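Local coordinates for protein alpha-fucosidase (Bifidobacterium bifidum, PDB 2EAB) that probably hydrolyses terminal alpha-1,2-linked L-fucose from glycans, the chain being the catalytic part of a longer protein, at residues Gln245-Asp251 and Ala273-Ala279; Asp188-Arg194 and Lys314-Val319; Leu108-Leu112 and Thr560-Tyr564; Glu117-Pro121 and Pro570-Asp574; Leu354-Tyr358 and Glu370-Leu374. All coordinates share one frame; numbering follows the deposited sequence.

Contact 1. Residues Gln245-Asp251 and Ala273-Ala279; sequences QIKVVLD and AVTLYIA
The carbonyl oxygen of Tyr277 takes the backbone N-H of Lys247 in the shortest bond of this antiparallel strand pair, Lys247 N to Tyr277 O at 2.8 Å and almost straight (172°), with the donor in the carbonyl plane. The same oxygen is touched by the alpha carbon of Ile246, at 3.4 Å from Ile246 CA, so a C-H contact supplements the N-H bond. Matching bonds run both ways at Gln245-Ala279, Lys247-Tyr277 and Val249-Thr275, and Asp251 N to Ala273 O, 3.0 Å, closes the ladder.

On the sheet face carrying Ile246, Val248 and Leu250, the non-hydrogen-bonded pairs pack side by side. CG1 of Ile246 lies against CG1 of Ile278 (3.8 Å) while its CG2, anti to the backbone N, reaches CG of Leu276. Further along, CD2 of Leu250 meets CG1 of Val274 at 3.6 Å. The other face bears Tyr277, whose ring edge is approached in its plane by CG2 of Val249, 3.9 Å from Tyr277 CE2.

Lys247 ends at Asp227 and Gln309. Strand 228-235 continues the sheet beyond Ile246 and strand 190-197 beyond Leu276; helix 297-314 covers the face of Tyr277, whereas strands 203-208 and 266-271 of the second sheet pack on the aliphatic face, forming a beta-sandwich core.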
# COMPACT_ATOMS: atom_id res chain seq x y z
N GLN A 245 19.43 16.83 -12.54
CA GLN A 245 19.72 18.16 -13.08
C GLN A 245 18.77 19.20 -12.53
O GLN A 245 17.57 18.93 -12.37
CB GLN A 245 19.66 18.15 -14.61
CG GLN A 245 20.77 17.32 -15.24
CD GLN A 245 20.69 17.22 -16.74
OE1 GLN A 245 20.38 18.19 -17.43
NE2 GLN A 245 20.99 16.03 -17.25
N ILE A 246 19.32 20.38 -12.24
CA ILE A 246 18.54 21.54 -11.83
C ILE A 246 18.80 22.66 -12.82
O ILE A 246 19.93 23.12 -12.97
CB ILE A 246 18.88 22.02 -10.40
CG1 ILE A 246 18.72 20.88 -9.38
CG2 ILE A 246 18.04 23.26 -10.03
CD1 ILE A 246 18.94 21.28 -7.92
N LYS A 247 17.74 23.06 -13.52
CA LYS A 247 17.80 24.18 -14.46
C LYS A 247 17.19 25.40 -13.78
O LYS A 247 16.03 25.37 -13.35
CB LYS A 247 17.03 23.81 -15.73
CG LYS A 247 17.08 24.86 -16.83
CD LYS A 247 16.24 24.43 -18.01
CE LYS A 247 16.33 25.41 -19.17
NZ LYS A 247 17.68 25.45 -19.79
N VAL A 248 17.97 26.48 -13.69
CA VAL A 248 17.56 27.69 -13.00
C VAL A 248 17.14 28.76 -14.01
O VAL A 248 17.95 29.19 -14.84
CB VAL A 248 18.70 28.24 -12.09
CG1 VAL A 248 18.24 29.46 -11.33
CG2 VAL A 248 19.17 27.16 -11.12
N VAL A 249 15.87 29.16 -13.95
CA VAL A 249 15.32 30.13 -14.90
C VAL A 249 14.91 31.42 -14.19
O VAL A 249 13.97 31.44 -13.40
CB VAL A 249 14.11 29.54 -15.69
CG1 VAL A 249 13.65 30.51 -16.77
CG2 VAL A 249 14.48 28.20 -16.32
N LEU A 250 15.65 32.50 -14.48
CA LEU A 250 15.36 33.82 -13.92
C LEU A 250 14.18 34.46 -14.63
O LEU A 250 14.10 34.42 -15.86
CB LEU A 250 16.58 34.74 -14.06
CG LEU A 250 17.95 34.34 -13.50
CD1 LEU A 250 19.02 35.28 -14.04
CD2 LEU A 250 17.96 34.35 -11.99
N ASP A 251 13.27 35.04 -13.85
CA ASP A 251 12.16 35.82 -14.42
C ASP A 251 12.69 37.01 -15.21
O ASP A 251 13.54 37.75 -14.73
CB ASP A 251 11.23 36.32 -13.32
CG ASP A 251 10.12 35.35 -12.99
OD1 ASP A 251 10.28 34.13 -13.23
OD2 ASP A 251 9.07 35.81 -12.50
N ALA A 273 12.38 36.82 -8.75
CA ALA A 273 11.66 35.55 -8.86
C ALA A 273 12.38 34.59 -9.79
O ALA A 273 12.91 35.00 -10.83
CB ALA A 273 10.23 35.78 -9.34
N VAL A 274 12.41 33.32 -9.40
CA VAL A 274 13.06 32.28 -10.20
C VAL A 274 12.22 31.00 -10.19
O VAL A 274 11.49 30.72 -9.23
CB VAL A 274 14.50 31.95 -9.70
CG1 VAL A 274 15.41 33.17 -9.75
CG2 VAL A 274 14.49 31.36 -8.30
N THR A 275 12.33 30.23 -11.27
CA THR A 275 11.77 28.88 -11.31
C THR A 275 12.89 27.88 -11.52
O THR A 275 13.71 28.03 -12.43
CB THR A 275 10.72 28.72 -12.44
OG1 THR A 275 9.75 29.77 -12.34
CG2 THR A 275 10.01 27.36 -12.33
N LEU A 276 12.94 26.88 -10.64
CA LEU A 276 13.86 25.76 -10.78
C LEU A 276 13.11 24.57 -11.35
O LEU A 276 12.02 24.24 -10.88
CB LEU A 276 14.45 25.38 -9.42
CG LEU A 276 15.72 26.09 -8.93
CD1 LEU A 276 15.62 27.62 -8.96
CD2 LEU A 276 16.06 25.61 -7.53
N TYR A 277 13.69 23.96 -12.38
CA TYR A 277 13.18 22.71 -12.92
C TYR A 277 14.17 21.61 -12.58
O TYR A 277 15.35 21.69 -12.93
CB TYR A 277 12.97 22.82 -14.43
CG TYR A 277 11.91 23.82 -14.81
CD1 TYR A 277 10.55 23.49 -14.76
CD2 TYR A 277 12.25 25.12 -15.19
CE1 TYR A 277 9.57 24.41 -15.09
CE2 TYR A 277 11.28 26.05 -15.53
CZ TYR A 277 9.94 25.69 -15.48
OH TYR A 277 8.97 26.61 -15.81
N ILE A 278 13.67 20.59 -11.89
CA ILE A 278 14.50 19.52 -11.36
C ILE A 278 14.02 18.19 -11.92
O ILE A 278 12.84 17.85 -11.81
CB ILE A 278 14.45 19.49 -9.81
CG1 ILE A 278 14.90 20.84 -9.23
CG2 ILE A 278 15.32 18.36 -9.27
CD1 ILE A 278 13.99 21.37 -8.14
N ALA A 279 14.94 17.44 -12.52
CA ALA A 279 14.63 16.10 -13.01
C ALA A 279 15.71 15.12 -12.59
O ALA A 279 16.84 15.52 -12.31
CB ALA A 279 14.47 16.11 -14.52

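Contact 2. Residues Asp188-Arg194 and Lys314-Val319; sequences DNVMVAR and KGYTAV
Arg194 lies across the face of the Tyr316 ring, its side chain running at about a right angle to that of the tyrosine. CD stands 3.7 Å above the ring plane over its centre, a CH-pi contact, and the guanidinium follows with its plane only 20° from that of the ring. Arg194 CZ is 4.9 Å from the ring centroid, which makes a cation-pi pair. The chain bends at chi2 (71°) to lay its middle on the ring, while its nitrogens go on to Asp251 and Thr275; the phenol oxygen bonds to Glu181. Val192 meets the ring differently, with CG1 at the edge, 4.1 Å from Tyr316 CD1, and its CG2 touches Val319 CG1 at 3.9 Å.

At the far end Asp188 and Lys314 come from opposite directions. Lys314 NZ bonds the syn lone pair of Asp188 OD1 at 2.8 Å in a salt bridge, and one water links the lysine to Asp188 OD2 while a second joins that oxygen to Val319 O. Gly315, with positive phi, ends helix 297-314 and serves as N-cap of helix 316-331. The arrangement is consistent with the helical linker that in such glycosidases joins the N-terminal beta-sandwich to the helical catalytic domain.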
# COMPACT_ATOMS: atom_id res chain seq x y z
N ASP A 188 4.43 16.50 -16.86
CA ASP A 188 5.69 17.03 -17.38
C ASP A 188 6.92 16.40 -16.73
O ASP A 188 8.05 16.78 -17.03
CB ASP A 188 5.70 18.55 -17.30
CG ASP A 188 4.79 19.19 -18.33
OD1 ASP A 188 5.01 18.95 -19.54
OD2 ASP A 188 3.83 19.90 -17.94
N ASN A 189 6.68 15.41 -15.87
CA ASN A 189 7.73 14.57 -15.30
C ASN A 189 8.87 15.37 -14.67
O ASN A 189 10.05 15.06 -14.88
CB ASN A 189 8.26 13.59 -16.34
CG ASN A 189 9.02 12.46 -15.72
OD1 ASN A 189 8.75 12.08 -14.58
ND2 ASN A 189 9.98 11.91 -16.45
N VAL A 190 8.52 16.38 -13.89
CA VAL A 190 9.50 17.35 -13.44
C VAL A 190 9.10 17.94 -12.09
O VAL A 190 7.92 18.10 -11.80
CB VAL A 190 9.70 18.47 -14.51
CG1 VAL A 190 8.45 19.35 -14.65
CG2 VAL A 190 10.94 19.31 -14.22
N MET A 191 10.11 18.22 -11.27
CA MET A 191 9.91 18.91 -10.01
C MET A 191 10.15 20.40 -10.22
O MET A 191 11.09 20.79 -10.92
CB MET A 191 10.87 18.34 -8.95
CG MET A 191 10.79 19.01 -7.59
SD MET A 191 11.88 18.25 -6.37
CE MET A 191 11.11 16.64 -6.16
N VAL A 192 9.29 21.21 -9.63
CA VAL A 192 9.35 22.66 -9.78
C VAL A 192 9.51 23.30 -8.41
O VAL A 192 8.81 22.93 -7.47
CB VAL A 192 8.08 23.20 -10.49
CG1 VAL A 192 8.04 24.72 -10.50
CG2 VAL A 192 7.99 22.66 -11.92
N ALA A 193 10.45 24.23 -8.31
CA ALA A 193 10.56 25.11 -7.15
C ALA A 193 10.44 26.55 -7.63
O ALA A 193 11.28 27.03 -8.40
CB ALA A 193 11.87 24.89 -6.42
N ARG A 194 9.38 27.21 -7.19
CA ARG A 194 9.12 28.61 -7.54
C ARG A 194 9.49 29.46 -6.33
O ARG A 194 8.91 29.30 -5.26
CB ARG A 194 7.65 28.79 -7.91
CG ARG A 194 7.22 30.22 -8.21
CD ARG A 194 7.80 30.72 -9.52
NE ARG A 194 7.44 32.12 -9.77
CZ ARG A 194 7.99 32.87 -10.71
NH1 ARG A 194 8.93 32.38 -11.51
NH2 ARG A 194 7.60 34.13 -10.86
N LYS A 314 7.85 25.12 -21.87
CA LYS A 314 6.42 25.30 -21.57
C LYS A 314 6.18 26.46 -20.62
O LYS A 314 5.19 27.19 -20.76
CB LYS A 314 5.83 24.01 -21.00
CG LYS A 314 5.58 22.94 -22.04
CD LYS A 314 4.79 21.77 -21.48
CE LYS A 314 4.68 20.68 -22.52
NZ LYS A 314 3.91 19.50 -22.04
N GLY A 315 7.08 26.64 -19.66
CA GLY A 315 7.00 27.75 -18.72
C GLY A 315 6.23 27.42 -17.46
O GLY A 315 5.40 26.50 -17.44
N TYR A 316 6.51 28.18 -16.41
CA TYR A 316 5.96 27.94 -15.08
C TYR A 316 4.43 27.87 -15.03
O TYR A 316 3.86 26.93 -14.47
CB TYR A 316 6.48 28.99 -14.09
CG TYR A 316 5.78 28.99 -12.76
CD1 TYR A 316 6.01 27.98 -11.82
CD2 TYR A 316 4.88 30.01 -12.43
CE1 TYR A 316 5.36 27.98 -10.59
CE2 TYR A 316 4.23 30.02 -11.20
CZ TYR A 316 4.48 29.00 -10.29
OH TYR A 316 3.84 29.02 -9.08
N THR A 317 3.77 28.87 -15.61
CA THR A 317 2.31 28.95 -15.57
C THR A 317 1.66 27.70 -16.16
O THR A 317 0.77 27.10 -15.53
CB THR A 317 1.79 30.23 -16.27
OG1 THR A 317 2.35 31.38 -15.63
CG2 THR A 317 0.27 30.32 -16.20
N ALA A 318 2.11 27.30 -17.34
CA ALA A 318 1.56 26.13 -18.03
C ALA A 318 1.88 24.82 -17.31
O ALA A 318 1.02 23.94 -17.22
CB ALA A 318 2.05 26.09 -19.46
N VAL A 319 3.10 24.68 -16.81
CA VAL A 319 3.51 23.48 -16.07
C VAL A 319 2.71 23.35 -14.78
O VAL A 319 2.22 22.26 -14.45
CB VAL A 319 5.04 23.46 -15.81
CG1 VAL A 319 5.43 22.35 -14.83
CG2 VAL A 319 5.80 23.30 -17.12
O HOH W 1 2.74 19.86 -15.53
O HOH W 2 2.13 20.41 -19.94

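Contact 3. Residues Leu108-Leu112 and Thr560-Tyr564; sequences LNKQL and TGVAY
A first torsion of -74° sets CG of Asn109 anti to its carbonyl carbon, and a second near zero (chi2 -6°) turns OD1 onto the backbone of Gly561 and Val562. There OD1 accepts the N-H of Val562, with Val562 N to Asn109 OD1 at 2.8 Å; the donor is tilted from the amide carbonyl plane, yet the bond is fairly straight. The same oxygen rests on Gly561 CA at 3.4 Å. Gly561 suits the site twice over: its phi is positive, and a beta carbon would point at the helix and run into that oxygen. The other end of the amide is held as well: Asn109 ND2 donates to a water, 2.9 Å away, that in turn donates to Thr560 O. Both ends of the amide are thus tied to the backbone of 560-562, which fixes its flip.

One helical turn on, CD1 of Leu112 presses against the start of the strand, 3.6 Å from Val562 N and 3.8 Å from Val562 CB. Leu108 adds a looser touch, its CB lying 4.3 Å from Val562 CG1. An alanine at Asn109 is likely to leave the Val562 N-H without its acceptor and the bridging water without a donor. The short helical segment 108-112 and strand 562-564, nearly perpendicular, are therefore joined by one buried amide that satisfies a buried backbone N-H, with Leu112 and, more loosely, Leu108 packing on Val562 beside it.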
# COMPACT_ATOMS: atom_id res chain seq x y z
N LEU A 108 9.76 -32.53 4.29
CA LEU A 108 9.12 -31.94 5.47
C LEU A 108 7.62 -32.22 5.45
O LEU A 108 7.04 -32.60 6.47
CB LEU A 108 9.37 -30.44 5.54
CG LEU A 108 10.80 -30.05 5.93
CD1 LEU A 108 11.10 -28.63 5.53
CD2 LEU A 108 11.05 -30.26 7.42
N ASN A 109 7.01 -32.05 4.29
CA ASN A 109 5.59 -32.34 4.13
C ASN A 109 5.28 -33.81 4.39
O ASN A 109 4.23 -34.13 4.97
CB ASN A 109 5.10 -31.90 2.76
CG ASN A 109 4.96 -30.40 2.66
OD1 ASN A 109 5.12 -29.67 3.63
ND2 ASN A 109 4.65 -29.93 1.46
N LYS A 110 6.18 -34.70 3.97
CA LYS A 110 6.02 -36.13 4.23
C LYS A 110 6.03 -36.42 5.73
O LYS A 110 5.22 -37.21 6.21
CB LYS A 110 7.11 -36.95 3.52
CG LYS A 110 6.94 -38.46 3.65
CD LYS A 110 7.96 -39.22 2.82
CE LYS A 110 7.85 -40.72 3.03
NZ LYS A 110 8.33 -41.15 4.38
N GLN A 111 6.93 -35.78 6.47
CA GLN A 111 6.96 -35.93 7.92
C GLN A 111 5.62 -35.54 8.54
O GLN A 111 5.10 -36.26 9.40
CB GLN A 111 8.11 -35.12 8.53
CG GLN A 111 9.48 -35.68 8.21
CD GLN A 111 10.62 -34.90 8.85
OE1 GLN A 111 10.65 -33.67 8.83
NE2 GLN A 111 11.59 -35.63 9.39
N LEU A 112 5.07 -34.41 8.10
CA LEU A 112 3.76 -33.96 8.56
C LEU A 112 2.64 -34.91 8.15
O LEU A 112 1.79 -35.26 8.97
CB LEU A 112 3.48 -32.55 8.05
CG LEU A 112 4.42 -31.47 8.59
CD1 LEU A 112 4.38 -30.22 7.73
CD2 LEU A 112 4.09 -31.12 10.04
N THR A 560 -1.52 -26.56 3.03
CA THR A 560 -0.37 -26.10 2.26
C THR A 560 0.94 -26.71 2.74
O THR A 560 2.02 -26.29 2.31
CB THR A 560 -0.26 -24.57 2.33
OG1 THR A 560 -0.24 -24.16 3.70
CG2 THR A 560 -1.43 -23.91 1.63
N GLY A 561 0.88 -27.71 3.62
CA GLY A 561 2.09 -28.33 4.13
C GLY A 561 2.79 -27.44 5.14
O GLY A 561 2.15 -26.61 5.80
N VAL A 562 4.11 -27.59 5.26
CA VAL A 562 4.84 -26.92 6.32
C VAL A 562 4.62 -25.40 6.28
O VAL A 562 4.77 -24.76 5.24
CB VAL A 562 6.33 -27.33 6.34
CG1 VAL A 562 7.06 -26.90 5.09
CG2 VAL A 562 7.01 -26.81 7.59
N ALA A 563 4.23 -24.85 7.43
CA ALA A 563 3.87 -23.44 7.50
C ALA A 563 4.07 -22.86 8.88
O ALA A 563 3.93 -23.56 9.89
CB ALA A 563 2.42 -23.24 7.05
N TYR A 564 4.37 -21.56 8.90
CA TYR A 564 4.48 -20.76 10.11
C TYR A 564 3.35 -19.75 10.11
O TYR A 564 3.03 -19.17 9.07
CB TYR A 564 5.82 -20.04 10.11
CG TYR A 564 6.13 -19.24 11.36
CD1 TYR A 564 6.02 -19.81 12.62
CD2 TYR A 564 6.56 -17.91 11.26
CE1 TYR A 564 6.31 -19.08 13.77
CE2 TYR A 564 6.86 -17.18 12.40
CZ TYR A 564 6.73 -17.76 13.65
OH TYR A 564 7.04 -17.04 14.77
O HOH W 3 4.09 -27.35 0.28

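Contact 4. Residues Glu117-Pro121 and Pro570-Asp574; sequences ETVNP and PLGTD
Thr118 leads into the contact through its methyl branch. Its CB lies 3.5 Å from Gly572 O, and CG2, set anti to the carbonyl carbon, continues to the Pro570 ring, 3.7 Å from Pro570 CB and slightly farther from CG; the two side chains cross at about a right angle. The alpha carbon of Thr118 also approaches Gly572 O, a C-H contact that shares the acceptor with the main bond, Val119 N to Gly572 O at 2.9 Å.

Beyond this bond two waters extend the pairing of the backbones. One donates to Val119 O and accepts from Gly572 N, 2.9 Å from Gly572 N; the other does the same between Glu117 O and Asp574 N. At the far end Pro121 sits over the corner at Leu571, with its CD 4.0 Å from Leu571 CB. Its CG is likewise 4.0 Å from Gly572 CA, where a beta carbon would be tightly squeezed between the proline and Val119 O. Behind, Val119 and Pro121 both touch Val562 of strand 558-565. The loop 117-121 is thus laid along strand 572-574 by one direct backbone bond, with water bridging the polar atoms to either side of it, while proline and methyl contacts supply the apolar part.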
# COMPACT_ATOMS: atom_id res chain seq x y z
N GLU A 117 3.21 -33.39 14.33
CA GLU A 117 2.48 -32.16 14.62
C GLU A 117 3.31 -30.94 14.24
O GLU A 117 2.78 -29.89 13.89
CB GLU A 117 2.14 -32.07 16.11
CG GLU A 117 1.08 -33.06 16.59
CD GLU A 117 0.60 -32.77 18.00
OE1 GLU A 117 1.41 -32.31 18.83
OE2 GLU A 117 -0.59 -33.00 18.28
N THR A 118 4.63 -31.09 14.36
CA THR A 118 5.57 -30.04 13.98
C THR A 118 6.79 -30.66 13.33
O THR A 118 7.10 -31.83 13.55
CB THR A 118 6.03 -29.19 15.20
OG1 THR A 118 6.87 -29.97 16.05
CG2 THR A 118 4.85 -28.64 15.99
N VAL A 119 7.47 -29.85 12.52
CA VAL A 119 8.75 -30.22 11.92
C VAL A 119 9.70 -29.04 12.03
O VAL A 119 9.30 -27.95 12.45
CB VAL A 119 8.60 -30.65 10.43
CG1 VAL A 119 7.80 -31.94 10.31
CG2 VAL A 119 7.96 -29.54 9.60
N ASN A 120 10.97 -29.25 11.69
CA ASN A 120 11.93 -28.16 11.64
C ASN A 120 12.18 -27.75 10.19
O ASN A 120 12.94 -28.41 9.48
CB ASN A 120 13.25 -28.55 12.31
CG ASN A 120 14.28 -27.43 12.27
OD1 ASN A 120 14.00 -26.33 11.78
ND2 ASN A 120 15.47 -27.70 12.78
N PRO A 121 11.56 -26.65 9.75
CA PRO A 121 11.70 -26.20 8.38
C PRO A 121 12.88 -25.24 8.18
O PRO A 121 12.92 -24.54 7.17
CB PRO A 121 10.38 -25.48 8.13
CG PRO A 121 10.08 -24.85 9.45
CD PRO A 121 10.65 -25.76 10.51
N PRO A 570 4.58 -22.77 16.81
CA PRO A 570 5.67 -23.55 16.23
C PRO A 570 6.05 -23.09 14.83
O PRO A 570 5.20 -22.60 14.08
CB PRO A 570 5.09 -24.97 16.15
CG PRO A 570 3.91 -24.97 17.04
CD PRO A 570 3.37 -23.58 17.00
N LEU A 571 7.32 -23.28 14.49
CA LEU A 571 7.87 -22.85 13.21
C LEU A 571 7.24 -23.55 12.00
O LEU A 571 7.07 -22.93 10.95
CB LEU A 571 9.38 -23.11 13.21
CG LEU A 571 10.36 -22.01 12.81
CD1 LEU A 571 9.96 -20.65 13.38
CD2 LEU A 571 11.75 -22.39 13.29
N GLY A 572 6.92 -24.83 12.15
CA GLY A 572 6.44 -25.62 11.03
C GLY A 572 5.35 -26.59 11.44
O GLY A 572 5.63 -27.63 12.04
N THR A 573 4.11 -26.23 11.13
CA THR A 573 2.96 -27.10 11.38
C THR A 573 2.39 -27.59 10.05
O THR A 573 2.84 -27.17 8.97
CB THR A 573 1.86 -26.38 12.20
OG1 THR A 573 1.32 -25.30 11.43
CG2 THR A 573 2.42 -25.83 13.50
N ASP A 574 1.41 -28.48 10.13
CA ASP A 574 0.78 -29.03 8.93
C ASP A 574 -0.29 -28.05 8.44
O ASP A 574 -1.48 -28.18 8.75
CB ASP A 574 0.20 -30.41 9.24
CG ASP A 574 -0.14 -31.19 7.98
OD1 ASP A 574 -0.20 -30.61 6.88
OD2 ASP A 574 -0.33 -32.42 8.11
O HOH W 4 0.46 -29.52 12.65
O HOH W 5 7.98 -26.44 14.35

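Contact 5. Residues Leu354-Tyr358 and Glu370-Leu374; sequences LLKAY and ELETL
Leu371 puts its CD2 methyl over one face of the Tyr358 ring, 3.9 Å from the centroid and 30° off the normal, displaced towards the root of the ring, where Tyr358 CG is 3.5 Å from Leu371 CD2. With CG anti to the backbone N (chi1 -162°), the tyrosine reaches past this methyl to helix 365-386. Tyr358 OH donates to Glu372 OE2 at 2.7 Å, on the anti lone pair of that oxygen, the one turned away from OE1; the carboxylate stands nearly perpendicular to the ring, with OE2 at the ring's edge and in its plane.

Leu354 slides past Leu371 in the opposite direction, its CD2 lying 3.9 Å from Leu371 CB and 3.7 Å from the aliphatic CG of Glu370. Leu355 CD1 touches the same Leu371 methyl that covers the ring. A phenylalanine in place of Tyr358 would probably keep the methyl contact but leave Glu372 OE2 without the hydroxyl of this residue. OE2 is also hydrogen-bonded to Tyr742 OH, while OE1 is paired with Arg369 and Trp809. The two helical segments, at 117° to one another, are thus wedged together by leucines, and the buried Glu372 carboxylate is compensated by neighbours on several sides, which would probably stabilise its ionised form.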
# COMPACT_ATOMS: atom_id res chain seq x y z
N LEU A 354 -2.93 20.80 16.37
CA LEU A 354 -4.13 19.97 16.27
C LEU A 354 -3.87 18.55 16.77
O LEU A 354 -4.64 18.01 17.55
CB LEU A 354 -4.63 19.94 14.83
CG LEU A 354 -5.88 19.11 14.51
CD1 LEU A 354 -7.11 19.69 15.18
CD2 LEU A 354 -6.08 19.03 13.01
N LEU A 355 -2.76 17.96 16.33
CA LEU A 355 -2.37 16.63 16.78
C LEU A 355 -2.17 16.60 18.30
O LEU A 355 -2.64 15.69 18.97
CB LEU A 355 -1.11 16.16 16.05
CG LEU A 355 -0.52 14.82 16.49
CD1 LEU A 355 -1.49 13.65 16.23
CD2 LEU A 355 0.81 14.58 15.81
N LYS A 356 -1.48 17.61 18.82
CA LYS A 356 -1.21 17.70 20.25
C LYS A 356 -2.51 17.78 21.06
O LYS A 356 -2.65 17.10 22.08
CB LYS A 356 -0.31 18.90 20.56
CG LYS A 356 0.33 18.86 21.94
CD LYS A 356 1.41 19.92 22.07
CE LYS A 356 2.12 19.83 23.41
NZ LYS A 356 3.22 20.83 23.50
N ALA A 357 -3.45 18.60 20.60
CA ALA A 357 -4.75 18.74 21.26
C ALA A 357 -5.53 17.42 21.23
O ALA A 357 -6.15 17.03 22.22
CB ALA A 357 -5.57 19.86 20.62
N TYR A 358 -5.48 16.73 20.09
CA TYR A 358 -6.13 15.43 19.95
C TYR A 358 -5.54 14.44 20.95
O TYR A 358 -6.27 13.72 21.62
CB TYR A 358 -5.95 14.92 18.52
CG TYR A 358 -6.90 13.82 18.09
CD1 TYR A 358 -8.04 14.11 17.34
CD2 TYR A 358 -6.64 12.49 18.40
CE1 TYR A 358 -8.90 13.10 16.92
CE2 TYR A 358 -7.49 11.47 17.99
CZ TYR A 358 -8.62 11.78 17.25
OH TYR A 358 -9.45 10.77 16.85
N GLU A 370 -11.52 17.32 12.07
CA GLU A 370 -10.45 17.83 11.20
C GLU A 370 -9.27 16.86 11.11
O GLU A 370 -8.83 16.53 10.01
CB GLU A 370 -9.97 19.23 11.62
CG GLU A 370 -8.85 19.75 10.72
CD GLU A 370 -8.40 21.17 11.03
OE1 GLU A 370 -9.01 21.82 11.91
OE2 GLU A 370 -7.43 21.63 10.39
N LEU A 371 -8.77 16.41 12.25
CA LEU A 371 -7.62 15.49 12.23
C LEU A 371 -7.98 14.16 11.57
O LEU A 371 -7.21 13.64 10.75
CB LEU A 371 -7.03 15.27 13.62
CG LEU A 371 -5.68 14.53 13.63
CD1 LEU A 371 -4.61 15.30 12.86
CD2 LEU A 371 -5.21 14.24 15.04
N GLU A 372 -9.15 13.62 11.90
CA GLU A 372 -9.59 12.35 11.33
C GLU A 372 -9.74 12.42 9.81
O GLU A 372 -9.26 11.54 9.08
CB GLU A 372 -10.88 11.89 12.01
CG GLU A 372 -10.65 11.51 13.48
CD GLU A 372 -11.89 11.61 14.35
OE1 GLU A 372 -13.02 11.75 13.82
OE2 GLU A 372 -11.73 11.55 15.59
N THR A 373 -10.38 13.48 9.32
CA THR A 373 -10.55 13.62 7.87
C THR A 373 -9.25 14.00 7.16
O THR A 373 -9.04 13.60 6.02
CB THR A 373 -11.69 14.59 7.49
OG1 THR A 373 -11.45 15.89 8.04
CG2 THR A 373 -13.04 14.06 7.97
N LEU A 374 -8.38 14.75 7.83
CA LEU A 374 -7.07 15.06 7.24
C LEU A 374 -6.23 13.81 7.06
O LEU A 374 -5.64 13.61 6.00
CB LEU A 374 -6.30 16.08 8.07
CG LEU A 374 -6.63 17.56 7.90
CD1 LEU A 374 -5.80 18.39 8.87
CD2 LEU A 374 -6.43 18.04 6.46

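In the fold
Contacts 1 and 2 lie about 9 Å apart, centre to centre, and share the nine-stranded sheet of the N-terminal beta domain, where strands 190-197 and 273-282 are neighbours. Contacts 3 and 4, centres about 7 Å apart, join the excursion 108-121 of that N-terminal region to adjacent strands 558-565 and 572-574 of the catalytic region. These two pairs sit on opposite sides of the chain's centre, with centres near 60 Å apart. Along the chain, contacts 1, 2 and 5 all fall between the halves of contacts 3 and 4. Contact 5, about 32 Å from contact 2 between centres, packs consecutive helices of the catalytic part. The N-terminal region thus meets later parts of the chain at two remote places, contact 2 and contacts 3 and 4.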